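Local atomic coordinates of histidinol-phosphatase (Listeria monocytogenes serotype 4b str. H7858, PDB entry 6NLR), a protein that probably hydrolyses histidinol phosphate to histidinol and inorganic phosphate in histidine biosynthesis, using a trinuclear metal centre of the PHP family. Residues A[94-108]-A[162-176]. Sequence-based numbering, arbitrary orientation.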
ATOM      1  N   VAL A  94      -0.345   1.183  -7.048  1.00 20.32           N
ATOM      2  CA  VAL A  94       0.711   1.763  -7.904  1.00 21.66           C
ATOM      3  C   VAL A  94       1.924   2.037  -7.022  1.00 22.21           C
ATOM      4  O   VAL A  94       1.793   2.767  -6.042  1.00 22.87           O
ATOM      5  CB  VAL A  94       0.195   3.019  -8.617  1.00 22.25           C
ATOM      6  CG1 VAL A  94       1.252   3.595  -9.536  1.00 23.96           C
ATOM      7  CG2 VAL A  94      -1.089   2.719  -9.389  1.00 22.83           C
ATOM      8  N   ASP A  95       3.073   1.470  -7.378  1.00 23.27           N
ATOM      9  CA  ASP A  95       4.358   1.825  -6.732  1.00 22.52           C
ATOM     10  C   ASP A  95       4.683   3.274  -7.089  1.00 23.21           C
ATOM     11  O   ASP A  95       4.659   3.621  -8.300  1.00 24.25           O
ATOM     12  CB  ASP A  95       5.484   0.888  -7.161  1.00 23.34           C
ATOM     13  CG  ASP A  95       5.504  -0.366  -6.322  1.00 24.91           C
ATOM     14  OD1 ASP A  95       6.128  -0.333  -5.225  1.00 27.45           O
ATOM     15  OD2 ASP A  95       4.836  -1.318  -6.734  1.00 28.38           O
ATOM     16  N   TYR A  96       4.986   4.082  -6.080  1.00 21.54           N
ATOM     17  CA  TYR A  96       5.754   5.327  -6.267  1.00 23.07           C
ATOM     18  C   TYR A  96       7.224   4.901  -6.377  1.00 24.01           C
ATOM     19  O   TYR A  96       7.805   4.377  -5.395  1.00 21.72           O
ATOM     20  CB  TYR A  96       5.487   6.370  -5.184  1.00 22.00           C
ATOM     21  CG  TYR A  96       6.216   7.644  -5.496  1.00 23.41           C
ATOM     22  CD1 TYR A  96       5.825   8.434  -6.574  1.00 23.81           C
ATOM     23  CD2 TYR A  96       7.362   8.006  -4.811  1.00 25.12           C
ATOM     24  CE1 TYR A  96       6.534   9.572  -6.927  1.00 22.87           C
ATOM     25  CE2 TYR A  96       8.062   9.156  -5.139  1.00 26.27           C
ATOM     26  CZ  TYR A  96       7.646   9.932  -6.202  1.00 23.11           C
ATOM     27  OH  TYR A  96       8.336  11.045  -6.526  1.00 26.59           O
ATOM     28  N   LEU A  97       7.783   5.049  -7.580  1.00 25.52           N
ATOM     29  CA  LEU A  97       9.195   4.699  -7.891  1.00 26.93           C
ATOM     30  C   LEU A  97       9.995   6.004  -8.013  1.00 24.96           C
ATOM     31  O   LEU A  97       9.837   6.733  -9.024  1.00 24.40           O
ATOM     32  CB  LEU A  97       9.223   3.868  -9.180  1.00 26.48           C
ATOM     33  CG  LEU A  97       8.468   2.536  -9.132  1.00 28.10           C
ATOM     34  CD1 LEU A  97       8.508   1.843 -10.491  1.00 30.04           C
ATOM     35  CD2 LEU A  97       9.006   1.596  -8.047  1.00 26.17           C
ATOM     36  N   ILE A  98      10.787   6.296  -6.987  1.00 25.76           N
ATOM     37  CA  ILE A  98      11.601   7.545  -6.890  1.00 27.08           C
ATOM     38  C   ILE A  98      12.538   7.600  -8.104  1.00 30.19           C
ATOM     39  O   ILE A  98      13.266   6.613  -8.344  1.00 30.04           O
ATOM     40  CB  ILE A  98      12.358   7.576  -5.551  1.00 30.55           C
ATOM     41  CG1 ILE A  98      11.384   7.666  -4.371  1.00 28.12           C
ATOM     42  CG2 ILE A  98      13.385   8.715  -5.524  1.00 31.52           C
ATOM     43  CD1 ILE A  98      11.944   7.151  -3.077  1.00 29.09           C
ATOM     44  N   GLY A  99      12.441   8.674  -8.888  1.00 31.38           N
ATOM     45  CA  GLY A  99      13.238   8.892 -10.104  1.00 31.78           C
ATOM     46  C   GLY A  99      12.599   8.273 -11.338  1.00 32.36           C
ATOM     47  O   GLY A  99      13.193   8.424 -12.403  1.00 33.47           O
ATOM     48  N   TYR A 100      11.443   7.596 -11.234  1.00 29.49           N
ATOM     49  CA  TYR A 100      10.763   6.977 -12.406  1.00 30.23           C
ATOM     50  C   TYR A 100       9.328   7.517 -12.577  1.00 29.81           C
ATOM     51  O   TYR A 100       8.444   6.767 -13.058  1.00 28.53           O
ATOM     52  CB  TYR A 100      10.802   5.453 -12.267  1.00 30.69           C
ATOM     53  CG  TYR A 100      12.196   4.894 -12.357  1.00 29.97           C
ATOM     54  CD1 TYR A 100      13.026   4.904 -11.253  1.00 28.56           C
ATOM     55  CD2 TYR A 100      12.704   4.411 -13.549  1.00 32.15           C
ATOM     56  CE1 TYR A 100      14.315   4.415 -11.313  1.00 30.29           C
ATOM     57  CE2 TYR A 100      13.995   3.903 -13.627  1.00 33.64           C
ATOM     58  CZ  TYR A 100      14.801   3.922 -12.506  1.00 32.32           C
ATOM     59  OH  TYR A 100      16.077   3.456 -12.558  1.00 39.09           O
ATOM     60  N   GLU A 101       9.093   8.785 -12.225  1.00 30.86           N
ATOM     61  CA  GLU A 101       7.759   9.438 -12.358  1.00 32.17           C
ATOM     62  C   GLU A 101       7.284   9.353 -13.812  1.00 31.81           C
ATOM     63  O   GLU A 101       6.080   9.153 -14.018  1.00 31.96           O
ATOM     64  CB  GLU A 101       7.802  10.883 -11.851  1.00 33.54           C
ATOM     65  CG  GLU A 101       7.952  10.949 -10.345  1.00 36.53           C
ATOM     66  CD  GLU A 101       7.813  12.319  -9.717  1.00 40.77           C
ATOM     67  OE1 GLU A 101       7.711  13.339 -10.475  1.00 38.83           O
ATOM     68  OE2 GLU A 101       7.807  12.370  -8.461  1.00 45.00           O
ATOM     69  N   ASP A 102       8.179   9.502 -14.790  1.00 32.23           N
ATOM     70  CA  ASP A 102       7.792   9.455 -16.225  1.00 36.09           C
ATOM     71  C   ASP A 102       7.161   8.092 -16.518  1.00 32.59           C
ATOM     72  O   ASP A 102       6.101   8.064 -17.169  1.00 29.84           O
ATOM     73  CB  ASP A 102       8.960   9.740 -17.179  1.00 38.33           C
ATOM     74  CG  ASP A 102       9.473  11.171 -17.120  1.00 44.70           C
ATOM     75  OD1 ASP A 102       8.836  11.986 -16.427  1.00 47.48           O
ATOM     76  OD2 ASP A 102      10.525  11.460 -17.751  1.00 51.61           O
ATOM     77  N   PHE A 103       7.787   6.997 -16.087  1.00 31.03           N
ATOM     78  CA  PHE A 103       7.240   5.631 -16.299  1.00 30.26           C
ATOM     79  C   PHE A 103       5.843   5.573 -15.669  1.00 28.01           C
ATOM     80  O   PHE A 103       4.900   5.125 -16.306  1.00 27.77           O
ATOM     81  CB  PHE A 103       8.133   4.530 -15.716  1.00 32.34           C
ATOM     82  CG  PHE A 103       7.409   3.218 -15.567  1.00 30.28           C
ATOM     83  CD1 PHE A 103       7.236   2.376 -16.656  1.00 31.64           C
ATOM     84  CD2 PHE A 103       6.803   2.877 -14.362  1.00 32.79           C
ATOM     85  CE1 PHE A 103       6.523   1.195 -16.528  1.00 30.42           C
ATOM     86  CE2 PHE A 103       6.085   1.695 -14.234  1.00 30.36           C
ATOM     87  CZ  PHE A 103       5.945   0.862 -15.317  1.00 30.35           C
ATOM     88  N   THR A 104       5.707   6.012 -14.423  1.00 26.63           N
ATOM     89  CA  THR A 104       4.448   5.838 -13.670  1.00 26.34           C
ATOM     90  C   THR A 104       3.342   6.666 -14.340  1.00 25.46           C
ATOM     91  O   THR A 104       2.237   6.149 -14.498  1.00 24.80           O
ATOM     92  CB  THR A 104       4.668   6.175 -12.193  1.00 26.81           C
ATOM     93  OG1 THR A 104       5.761   5.373 -11.738  1.00 26.28           O
ATOM     94  CG2 THR A 104       3.425   5.942 -11.365  1.00 25.81           C
ATOM     95  N   ARG A 105       3.656   7.897 -14.728  1.00 26.59           N
ATOM     96  CA  ARG A 105       2.730   8.838 -15.408  1.00 32.09           C
ATOM     97  C   ARG A 105       2.266   8.194 -16.725  1.00 31.33           C
ATOM     98  O   ARG A 105       1.050   8.225 -16.994  1.00 28.26           O
ATOM     99  CB  ARG A 105       3.404  10.210 -15.595  1.00 32.70           C
ATOM    100  CG  ARG A 105       2.525  11.278 -16.235  1.00 35.20           C
ATOM    101  CD  ARG A 105       3.256  12.583 -16.525  1.00 35.35           C
ATOM    102  NE  ARG A 105       3.976  13.032 -15.353  1.00 39.28           N
ATOM    103  CZ  ARG A 105       5.305  13.050 -15.214  1.00 42.83           C
ATOM    104  NH1 ARG A 105       6.108  12.682 -16.203  1.00 46.69           N
ATOM    105  NH2 ARG A 105       5.829  13.455 -14.072  1.00 40.43           N
ATOM    106  N   ASP A 106       3.189   7.637 -17.521  1.00 31.65           N
ATOM    107  CA  ASP A 106       2.848   7.000 -18.823  1.00 32.89           C
ATOM    108  C   ASP A 106       1.941   5.795 -18.569  1.00 30.27           C
ATOM    109  O   ASP A 106       0.975   5.621 -19.305  1.00 31.33           O
ATOM    110  CB  ASP A 106       4.097   6.597 -19.599  1.00 37.58           C
ATOM    111  CG  ASP A 106       4.892   7.779 -20.138  1.00 45.69           C
ATOM    112  OD1 ASP A 106       4.399   8.931 -20.039  1.00 44.38           O
ATOM    113  OD2 ASP A 106       6.011   7.537 -20.651  1.00 55.82           O
ATOM    114  N   PHE A 107       2.221   5.006 -17.534  1.00 28.89           N
ATOM    115  CA  PHE A 107       1.422   3.804 -17.198  1.00 27.64           C
ATOM    116  C   PHE A 107      -0.002   4.255 -16.827  1.00 27.50           C
ATOM    117  O   PHE A 107      -0.992   3.697 -17.343  1.00 26.04           O
ATOM    118  CB  PHE A 107       2.081   2.988 -16.081  1.00 27.39           C
ATOM    119  CG  PHE A 107       1.197   1.877 -15.577  1.00 28.36           C
ATOM    120  CD1 PHE A 107       1.192   0.639 -16.194  1.00 31.78           C
ATOM    121  CD2 PHE A 107       0.322   2.090 -14.528  1.00 30.35           C
ATOM    122  CE1 PHE A 107       0.344  -0.367 -15.759  1.00 30.58           C
ATOM    123  CE2 PHE A 107      -0.509   1.075 -14.074  1.00 29.00           C
ATOM    124  CZ  PHE A 107      -0.505  -0.142 -14.705  1.00 29.86           C
ATOM    125  N   LEU A 108      -0.108   5.247 -15.942  1.00 25.97           N
ATOM    126  CA  LEU A 108      -1.425   5.732 -15.458  1.00 26.50           C
ATOM    127  C   LEU A 108      -2.201   6.384 -16.609  1.00 27.14           C
ATOM    128  O   LEU A 108      -3.416   6.146 -16.686  1.00 28.32           O
ATOM    129  CB  LEU A 108      -1.189   6.699 -14.301  1.00 25.06           C
ATOM    130  CG  LEU A 108      -0.717   6.052 -13.005  1.00 26.26           C
ATOM    131  CD1 LEU A 108      -0.301   7.119 -11.996  1.00 28.28           C
ATOM    132  CD2 LEU A 108      -1.821   5.198 -12.429  1.00 26.84           C
ATOM    133  N   GLY A 162      10.156   9.869   1.168  1.00 24.32           N
ATOM    134  CA  GLY A 162       9.591   9.178  -0.009  1.00 21.14           C
ATOM    135  C   GLY A 162       8.076   9.335  -0.078  1.00 22.29           C
ATOM    136  O   GLY A 162       7.534   9.567  -1.183  1.00 21.77           O
ATOM    137  N   VAL A 163       7.399   9.173   1.053  1.00 21.81           N
ATOM    138  CA  VAL A 163       5.913   9.311   1.147  1.00 21.71           C
ATOM    139  C   VAL A 163       5.539  10.737   0.735  1.00 20.92           C
ATOM    140  O   VAL A 163       4.643  10.901  -0.086  1.00 19.81           O
ATOM    141  CB  VAL A 163       5.401   8.968   2.559  1.00 21.44           C
ATOM    142  CG1 VAL A 163       3.924   9.303   2.710  1.00 21.60           C
ATOM    143  CG2 VAL A 163       5.678   7.500   2.897  1.00 21.12           C
ATOM    144  N   LYS A 164       6.243  11.732   1.274  1.00 23.96           N
ATOM    145  CA  LYS A 164       6.025  13.161   0.968  1.00 22.79           C
ATOM    146  C   LYS A 164       6.182  13.382  -0.545  1.00 24.27           C
ATOM    147  O   LYS A 164       5.320  14.045  -1.146  1.00 22.15           O
ATOM    148  CB  LYS A 164       6.983  14.012   1.802  1.00 25.53           C
ATOM    149  CG  LYS A 164       6.876  15.515   1.581  1.00 28.17           C
ATOM    150  CD  LYS A 164       7.737  16.285   2.556  1.00 31.02           C
ATOM    151  CE  LYS A 164       7.618  17.789   2.409  1.00 37.97           C
ATOM    152  NZ  LYS A 164       8.390  18.276   1.245  1.00 40.67           N
ATOM    153  N   GLN A 165       7.250  12.859  -1.146  1.00 23.41           N
ATOM    154  CA  GLN A 165       7.475  12.935  -2.610  1.00 26.39           C
ATOM    155  C   GLN A 165       6.301  12.305  -3.367  1.00 22.93           C
ATOM    156  O   GLN A 165       5.862  12.893  -4.385  1.00 24.36           O
ATOM    157  CB  GLN A 165       8.789  12.254  -2.986  1.00 26.65           C
ATOM    158  CG  GLN A 165      10.019  13.078  -2.653  1.00 29.05           C
ATOM    159  CD  GLN A 165      11.257  12.310  -3.047  1.00 32.83           C
ATOM    160  OE1 GLN A 165      11.430  11.148  -2.701  1.00 36.85           O
ATOM    161  NE2 GLN A 165      12.098  12.944  -3.825  1.00 35.19           N
ATOM    162  N   SER A 166       5.797  11.150  -2.916  1.00 22.96           N
ATOM    163  CA  SER A 166       4.634  10.479  -3.565  1.00 22.61           C
ATOM    164  C   SER A 166       3.411  11.415  -3.553  1.00 20.73           C
ATOM    165  O   SER A 166       2.683  11.490  -4.562  1.00 23.31           O
ATOM    166  CB  SER A 166       4.334   9.131  -2.947  1.00 20.90           C
ATOM    167  OG  SER A 166       3.608   9.245  -1.725  1.00 20.89           O
ATOM    168  N   ILE A 167       3.195  12.148  -2.470  1.00 21.31           N
ATOM    169  CA  ILE A 167       2.031  13.075  -2.348  1.00 22.87           C
ATOM    170  C   ILE A 167       2.207  14.266  -3.291  1.00 23.92           C
ATOM    171  O   ILE A 167       1.219  14.653  -3.943  1.00 23.35           O
ATOM    172  CB  ILE A 167       1.834  13.504  -0.888  1.00 21.76           C
ATOM    173  CG1 ILE A 167       1.460  12.292  -0.021  1.00 21.68           C
ATOM    174  CG2 ILE A 167       0.807  14.613  -0.782  1.00 22.03           C
ATOM    175  CD1 ILE A 167       1.736  12.498   1.454  1.00 21.83           C
ATOM    176  N   GLU A 168       3.423  14.799  -3.378  1.00 24.09           N
ATOM    177  CA  GLU A 168       3.745  15.997  -4.191  1.00 27.61           C
ATOM    178  C   GLU A 168       3.728  15.636  -5.679  1.00 25.83           C
ATOM    179  O   GLU A 168       3.530  16.525  -6.461  1.00 28.29           O
ATOM    180  CB  GLU A 168       5.130  16.549  -3.843  1.00 30.23           C
ATOM    181  CG  GLU A 168       5.229  17.149  -2.450  1.00 32.01           C
ATOM    182  CD  GLU A 168       6.651  17.374  -1.920  1.00 37.60           C
ATOM    183  OE1 GLU A 168       7.629  16.703  -2.404  1.00 37.31           O
ATOM    184  OE2 GLU A 168       6.794  18.219  -1.007  1.00 38.95           O
ATOM    185  N   ALA A 169       3.965  14.382  -6.044  1.00 25.11           N
ATOM    186  CA  ALA A 169       4.255  13.972  -7.441  1.00 32.02           C
ATOM    187  C   ALA A 169       3.090  14.342  -8.388  1.00 33.79           C
ATOM    188  O   ALA A 169       1.920  14.125  -8.044  1.00 29.17           O
ATOM    189  CB  ALA A 169       4.544  12.503  -7.499  1.00 30.80           C
ATOM    190  N   ASP A 170       3.428  14.863  -9.559  1.00 33.40           N
ATOM    191  CA  ASP A 170       2.515  15.028 -10.720  1.00 36.92           C
ATOM    192  C   ASP A 170       2.552  13.720 -11.515  1.00 35.14           C
ATOM    193  O   ASP A 170       3.486  13.540 -12.301  1.00 36.51           O
ATOM    194  CB  ASP A 170       2.939  16.245 -11.560  1.00 41.14           C
ATOM    195  CG  ASP A 170       2.421  16.243 -12.995  1.00 50.15           C
ATOM    196  OD1 ASP A 170       1.374  15.584 -13.242  1.00 54.21           O
ATOM    197  OD2 ASP A 170       3.079  16.878 -13.875  1.00 52.57           O
ATOM    198  N   LEU A 171       1.574  12.834 -11.329  1.00 32.85           N
ATOM    199  CA  LEU A 171       1.493  11.550 -12.074  1.00 29.36           C
ATOM    200  C   LEU A 171       0.263  11.581 -12.992  1.00 30.37           C
ATOM    201  O   LEU A 171      -0.251  10.514 -13.402  1.00 28.70           O
ATOM    202  CB  LEU A 171       1.454  10.402 -11.069  1.00 29.35           C
ATOM    203  CG  LEU A 171       2.695  10.315 -10.161  1.00 30.96           C
ATOM    204  CD1 LEU A 171       2.576   9.194  -9.156  1.00 30.82           C
ATOM    205  CD2 LEU A 171       3.978  10.153 -10.975  1.00 29.51           C
ATOM    206  N   GLY A 172      -0.184  12.785 -13.324  1.00 29.06           N
ATOM    207  CA  GLY A 172      -1.282  13.028 -14.276  1.00 29.03           C
ATOM    208  C   GLY A 172      -2.659  12.844 -13.630  1.00 28.29           C
ATOM    209  O   GLY A 172      -2.737  12.655 -12.403  1.00 25.01           O
ATOM    210  N   LEU A 173      -3.699  12.846 -14.451  1.00 27.61           N
ATOM    211  CA  LEU A 173      -5.116  12.875 -14.028  1.00 29.11           C
ATOM    212  C   LEU A 173      -5.467  11.598 -13.268  1.00 28.16           C
ATOM    213  O   LEU A 173      -6.334  11.675 -12.385  1.00 31.19           O
ATOM    214  CB  LEU A 173      -5.969  13.009 -15.292  1.00 30.71           C
ATOM    215  CG  LEU A 173      -7.478  12.970 -15.091  1.00 33.44           C
ATOM    216  CD1 LEU A 173      -7.944  14.011 -14.065  1.00 32.59           C
ATOM    217  CD2 LEU A 173      -8.159  13.186 -16.426  1.00 34.49           C
ATOM    218  N   PHE A 174      -4.851  10.462 -13.606  1.00 25.59           N
ATOM    219  CA  PHE A 174      -5.236   9.126 -13.080  1.00 25.79           C
ATOM    220  C   PHE A 174      -4.377   8.728 -11.868  1.00 25.81           C
ATOM    221  O   PHE A 174      -4.503   7.599 -11.417  1.00 26.05           O
ATOM    222  CB  PHE A 174      -5.199   8.099 -14.211  1.00 25.79           C
ATOM    223  CG  PHE A 174      -6.143   8.444 -15.332  1.00 28.48           C
ATOM    224  CD1 PHE A 174      -7.510   8.223 -15.208  1.00 29.19           C
ATOM    225  CD2 PHE A 174      -5.672   9.014 -16.514  1.00 29.64           C
ATOM    226  CE1 PHE A 174      -8.373   8.550 -16.247  1.00 30.21           C
ATOM    227  CE2 PHE A 174      -6.538   9.332 -17.550  1.00 30.30           C
ATOM    228  CZ  PHE A 174      -7.888   9.111 -17.408  1.00 30.73           C
ATOM    229  N   LYS A 175      -3.551   9.637 -11.329  1.00 26.24           N
ATOM    230  CA  LYS A 175      -2.836   9.401 -10.050  1.00 24.84           C
ATOM    231  C   LYS A 175      -3.862   8.999  -8.993  1.00 22.81           C
ATOM    232  O   LYS A 175      -4.885   9.650  -8.819  1.00 24.39           O
ATOM    233  CB  LYS A 175      -2.078  10.642  -9.589  1.00 24.24           C
ATOM    234  CG  LYS A 175      -1.243  10.441  -8.341  1.00 23.15           C
ATOM    235  CD  LYS A 175      -0.689  11.723  -7.838  1.00 25.03           C
ATOM    236  CE  LYS A 175       0.093  11.539  -6.550  1.00 24.18           C
ATOM    237  NZ  LYS A 175       0.582  12.844  -6.039  1.00 24.69           N
ATOM    238  N   PRO A 176      -3.635   7.897  -8.264  1.00 22.05           N
ATOM    239  CA  PRO A 176      -4.459   7.581  -7.104  1.00 21.12           C
ATOM    240  C   PRO A 176      -4.475   8.747  -6.112  1.00 22.77           C
ATOM    241  O   PRO A 176      -3.491   9.471  -6.022  1.00 23.16           O
ATOM    242  CB  PRO A 176      -3.743   6.390  -6.466  1.00 21.75           C
ATOM    243  CG  PRO A 176      -3.046   5.743  -7.638  1.00 22.35           C
ATOM    244  CD  PRO A 176      -2.599   6.893  -8.525  1.00 22.66           C
TER
HETATM  245  O   HOH W   1       6.186  15.433  -9.981  1.00 28.82           O
HETATM  246  O   HOH W   2       7.318  14.485  -5.965  1.00 29.79           O
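In the PHP domain, the strand-to-helix connection at 94-108 packs against the end of helix 152-168 and the loop after it, with Tyr96 lying on Ser166. Ser166 CA sits over the centre of the Tyr96 ring, 3.7 Å from the centroid, in a CH-pi contact, while Ser166 CB comes 3.5 Å from Tyr96 CG. The ring reaches the helix because its CG stands anti to the backbone N (chi1 -176°). Leu171 CD1 approaches the ring edge, and Ala169 CB lies 3.6 Å from Tyr96 CE1. Tyr96 OH points at Glu101 OE2, which lies in the ring plane, but their modelled separation of 2.4 Å is doubtfully short; a water links Glu101 OE1 to Asp170 N. Arg105, bent at chi3 (-50°), grips Asp170 O side-on with two nitrogens, NE at 3.1 Å and NH2 at 2.9 Å; the NH2 bond runs almost straight on from the carbonyl. NH1 forms a salt bridge with Asp102 OD1, also near the guanidinium plane, so bonds on two edges restrain the group's rotation. One turn on in the helix, Leu108 CD1 packs 3.8 Å from Leu171 CB; at the end of strand 87-95, Val94 CG2 meets Pro176 CG. Thus helix 101-111 is tied to the loop that leaves helix 152-168. Strand 117-127, hydrogen-bonded to Val94 and Tyr96, also touches Ser166 and Lys175 through Leu120, while helix 201-217 packs on Ile167.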